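Local coordinates for protein aldo-keto reductase AKR2E4 (Bombyx mori, PDB 3WCZ) that uses NADP to carry out oxidoreductase chemistry, with high activity as a 3-dehydroecdysone reductase, and may take part in regulating moulting, at residues D112-Y117 / G150-I155. Numbering follows the deposited sequence.
Sequences DYIDLY and GLARSI
Ile114 pairs with Ala152, and beyond it Leu116 with Ser154 and Tyr117 with Ile155, in parallel register, with alpha carbons 4.8 to 5.0 Å apart. Ile114 grips the neighbouring strand twice: its N donates to Leu151 O (2.8 Å, nearly straight), and its O accepts from Arg153 N. Both strands then turn a corner, at Asp115 and at Arg153-Ser154, where Ser154 N reaches Asp115 O along a more bent path (135°), the donor lying above the carbonyl plane. Regular pairing resumes as Tyr117 N donates to Ser154 O. A water donates to both Asp115 O and Ser154 OG, bridging the corner; Ser154 OG is also hydrogen-bonded to Asp12 OD2.

These are the fourth and fifth strands of the aldo-keto reductase TIM barrel, neighbours in a ring of parallel strands, and the chain between them contains helix 136-148, which ends in a Schellman motif at Gly150. On the face of Ile114, Ala152 and Tyr117, Ile114 CG2 meets Ala152 CB at 3.7 Å, while Tyr117 CB packs on the same methyl and the side chain of Tyr117 packs on helices 95-109 and 136-148. On the other face, Leu116 CD1 lies against the Ser154 backbone.

At the entry to the strands, in the conformer described here, one of two modelled for Arg153, the guanidinium lies flat over one face of the Tyr113 ring, a cation-pi stack with CZ 3.9 Å from the ring centroid and planes only 6° apart. The arginine chain bends at chi2 (-76°), which folds its end back over the tyrosine. Tyr113 also makes a cation-pi contact with Arg79, which forms a salt bridge to Asp115. Were the Tyr113 ring replaced by the methyl of an alanine, the Arg153 guanidinium in this conformer would probably lose its aromatic platform and be freer to turn.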
ATOM      1  N   ASP A 112       6.897  15.213  11.858  1.00 10.55           N
ATOM      2  CA  ASP A 112       6.213  16.499  11.790  1.00 11.42           C
ATOM      3  C   ASP A 112       5.231  16.585  10.612  1.00 10.52           C
ATOM      4  O   ASP A 112       4.366  17.458  10.584  1.00 12.26           O
ATOM      5  CB  ASP A 112       7.218  17.631  11.619  1.00 15.52           C
ATOM      6  CG  ASP A 112       8.220  17.704  12.743  1.00 21.36           C
ATOM      7  OD1 ASP A 112       7.802  17.705  13.913  1.00 19.90           O
ATOM      8  OD2 ASP A 112       9.434  17.740  12.444  1.00 24.89           O
ATOM      9  N   TYR A 113       5.378  15.698   9.634  1.00  9.72           N
ATOM     10  CA  TYR A 113       4.506  15.658   8.477  1.00  9.05           C
ATOM     11  C   TYR A 113       4.552  14.240   7.922  1.00  8.68           C
ATOM     12  O   TYR A 113       5.487  13.488   8.203  1.00  9.02           O
ATOM     13  CB  TYR A 113       4.952  16.673   7.389  1.00 11.03           C
ATOM     14  CG  TYR A 113       6.252  16.298   6.700  1.00 10.59           C
ATOM     15  CD1 TYR A 113       7.460  16.620   7.276  1.00 12.12           C
ATOM     16  CD2 TYR A 113       6.264  15.596   5.493  1.00  9.70           C
ATOM     17  CE1 TYR A 113       8.656  16.268   6.684  1.00 11.61           C
ATOM     18  CE2 TYR A 113       7.459  15.237   4.886  1.00 10.01           C
ATOM     19  CZ  TYR A 113       8.660  15.568   5.495  1.00 10.96           C
ATOM     20  OH  TYR A 113       9.864  15.232   4.900  1.00 12.85           O
ATOM     21  N   ILE A 114       3.510  13.893   7.174  1.00  8.09           N
ATOM     22  CA  ILE A 114       3.446  12.628   6.453  1.00  8.92           C
ATOM     23  C   ILE A 114       3.555  12.936   4.963  1.00  9.25           C
ATOM     24  O   ILE A 114       3.090  13.976   4.488  1.00  9.08           O
ATOM     25  CB  ILE A 114       2.115  11.864   6.790  1.00  8.73           C
ATOM     26  CG1 ILE A 114       2.240  10.372   6.486  1.00  8.05           C
ATOM     27  CG2 ILE A 114       0.924  12.436   6.062  1.00  9.09           C
ATOM     28  CD1 ILE A 114       3.050   9.652   7.489  1.00 10.49           C
ATOM     29  N   ASP A 115       4.205  12.057   4.213  1.00  8.04           N
ATOM     30  CA  ASP A 115       4.331  12.272   2.774  1.00  7.33           C
ATOM     31  C   ASP A 115       3.041  11.952   2.056  1.00  8.06           C
ATOM     32  O   ASP A 115       2.663  12.641   1.117  1.00  8.96           O
ATOM     33  CB  ASP A 115       5.499  11.442   2.241  1.00  8.53           C
ATOM     34  CG  ASP A 115       6.795  11.916   2.792  1.00  8.32           C
ATOM     35  OD1 ASP A 115       7.356  12.890   2.205  1.00  9.44           O
ATOM     36  OD2 ASP A 115       7.225  11.400   3.845  1.00  8.88           O
ATOM     37  N   LEU A 116       2.326  10.921   2.508  1.00  7.73           N
ATOM     38  CA  LEU A 116       1.060  10.521   1.892  1.00  7.53           C
ATOM     39  C   LEU A 116       0.119  10.069   2.986  1.00  7.86           C
ATOM     40  O   LEU A 116       0.444   9.195   3.767  1.00  8.16           O
ATOM     41  CB  LEU A 116       1.287   9.376   0.893  1.00  7.05           C
ATOM     42  CG  LEU A 116       0.054   8.844   0.185  1.00  7.50           C
ATOM     43  CD1 LEU A 116      -0.698   9.874  -0.592  1.00  8.07           C
ATOM     44  CD2 LEU A 116       0.498   7.733  -0.739  1.00  7.59           C
ATOM     45  N   TYR A 117      -1.046  10.699   3.044  1.00  7.56           N
ATOM     46  CA  TYR A 117      -2.134  10.274   3.924  1.00  7.36           C
ATOM     47  C   TYR A 117      -3.265   9.744   3.070  1.00  6.66           C
ATOM     48  O   TYR A 117      -3.687  10.377   2.099  1.00  6.99           O
ATOM     49  CB  TYR A 117      -2.622  11.437   4.757  1.00  7.03           C
ATOM     50  CG  TYR A 117      -3.343  11.080   6.029  1.00  7.79           C
ATOM     51  CD1 TYR A 117      -2.941  10.019   6.816  1.00  7.86           C
ATOM     52  CD2 TYR A 117      -4.405  11.842   6.494  1.00  9.39           C
ATOM     53  CE1 TYR A 117      -3.570   9.719   8.012  1.00  8.97           C
ATOM     54  CE2 TYR A 117      -5.046  11.547   7.682  1.00  8.01           C
ATOM     55  CZ  TYR A 117      -4.618  10.486   8.438  1.00  7.03           C
ATOM     56  OH  TYR A 117      -5.258  10.242   9.639  1.00  8.73           O
ATOM     57  N   GLY A 150      -0.160  21.648   5.620  1.00 11.37           N
ATOM     58  CA  GLY A 150       1.213  21.165   5.536  1.00 13.28           C
ATOM     59  C   GLY A 150       1.477  19.871   6.282  1.00 12.84           C
ATOM     60  O   GLY A 150       2.612  19.412   6.326  1.00 14.33           O
ATOM     61  N   LEU A 151       0.457  19.272   6.878  1.00  9.99           N
ATOM     62  CA  LEU A 151       0.680  18.061   7.671  1.00 10.78           C
ATOM     63  C   LEU A 151       0.821  16.812   6.801  1.00  9.75           C
ATOM     64  O   LEU A 151       1.428  15.834   7.229  1.00  9.96           O
ATOM     65  CB  LEU A 151      -0.449  17.879   8.694  1.00 11.13           C
ATOM     66  CG  LEU A 151      -0.554  18.951   9.771  1.00 11.36           C
ATOM     67  CD1 LEU A 151      -1.843  18.774  10.563  1.00 14.93           C
ATOM     68  CD2 LEU A 151       0.672  18.889  10.675  1.00 14.52           C
ATOM     69  N   ALA A 152       0.200  16.854   5.630  1.00  9.44           N
ATOM     70  CA  ALA A 152       0.316  15.813   4.621  1.00 10.24           C
ATOM     71  C   ALA A 152       0.771  16.461   3.328  1.00 10.58           C
ATOM     72  O   ALA A 152       0.149  17.414   2.853  1.00 10.98           O
ATOM     73  CB  ALA A 152      -0.999  15.139   4.406  1.00  9.48           C
ATOM     74  N   ARG A 153       1.845  15.972   2.732  1.00  8.85           N
ATOM     75  CA  ARG A 153       2.329  16.543   1.478  0.53  8.86           C
ATOM     76  C   ARG A 153       1.400  16.183   0.336  1.00 10.15           C
ATOM     77  O   ARG A 153       1.107  17.015  -0.536  1.00 10.42           O
ATOM     78  CB  ARG A 153       3.732  16.045   1.162  0.53  9.87           C
ATOM     79  CG  ARG A 153       4.785  16.483   2.147  0.53 14.59           C
ATOM     80  CD  ARG A 153       5.185  17.934   1.975  0.53 21.31           C
ATOM     81  NE  ARG A 153       6.311  18.272   2.846  0.53 23.02           N
ATOM     82  CZ  ARG A 153       6.213  18.921   4.001  0.53 21.66           C
ATOM     83  NH1 ARG A 153       5.029  19.342   4.470  0.53 23.53           N
ATOM     84  NH2 ARG A 153       7.314  19.161   4.692  0.53 24.11           N
ATOM     85  N   SER A 154       0.941  14.938   0.330  1.00  8.27           N
ATOM     86  CA  SER A 154      -0.012  14.431  -0.661  1.00  8.14           C
ATOM     87  C   SER A 154      -1.128  13.659   0.028  1.00  7.24           C
ATOM     88  O   SER A 154      -0.933  13.129   1.112  1.00  7.12           O
ATOM     89  CB  SER A 154       0.668  13.462  -1.638  1.00  8.38           C
ATOM     90  OG  SER A 154       1.694  14.109  -2.382  1.00  9.64           O
ATOM     91  N   ILE A 155      -2.274  13.591  -0.637  1.00  6.34           N
ATOM     92  CA  ILE A 155      -3.439  12.903  -0.123  1.00  7.55           C
ATOM     93  C   ILE A 155      -3.998  11.947  -1.165  1.00  7.40           C
ATOM     94  O   ILE A 155      -3.974  12.213  -2.360  1.00  7.46           O
ATOM     95  CB  ILE A 155      -4.540  13.895   0.386  1.00  7.83           C
ATOM     96  CG1 ILE A 155      -4.925  14.925  -0.689  1.00  8.43           C
ATOM     97  CG2 ILE A 155      -4.068  14.557   1.672  1.00  9.28           C
ATOM     98  CD1 ILE A 155      -6.117  15.760  -0.237  1.00  9.58           C
TER
HETATM   99  O   HOH W   1       4.126  13.485  -1.167  1.00 13.10           O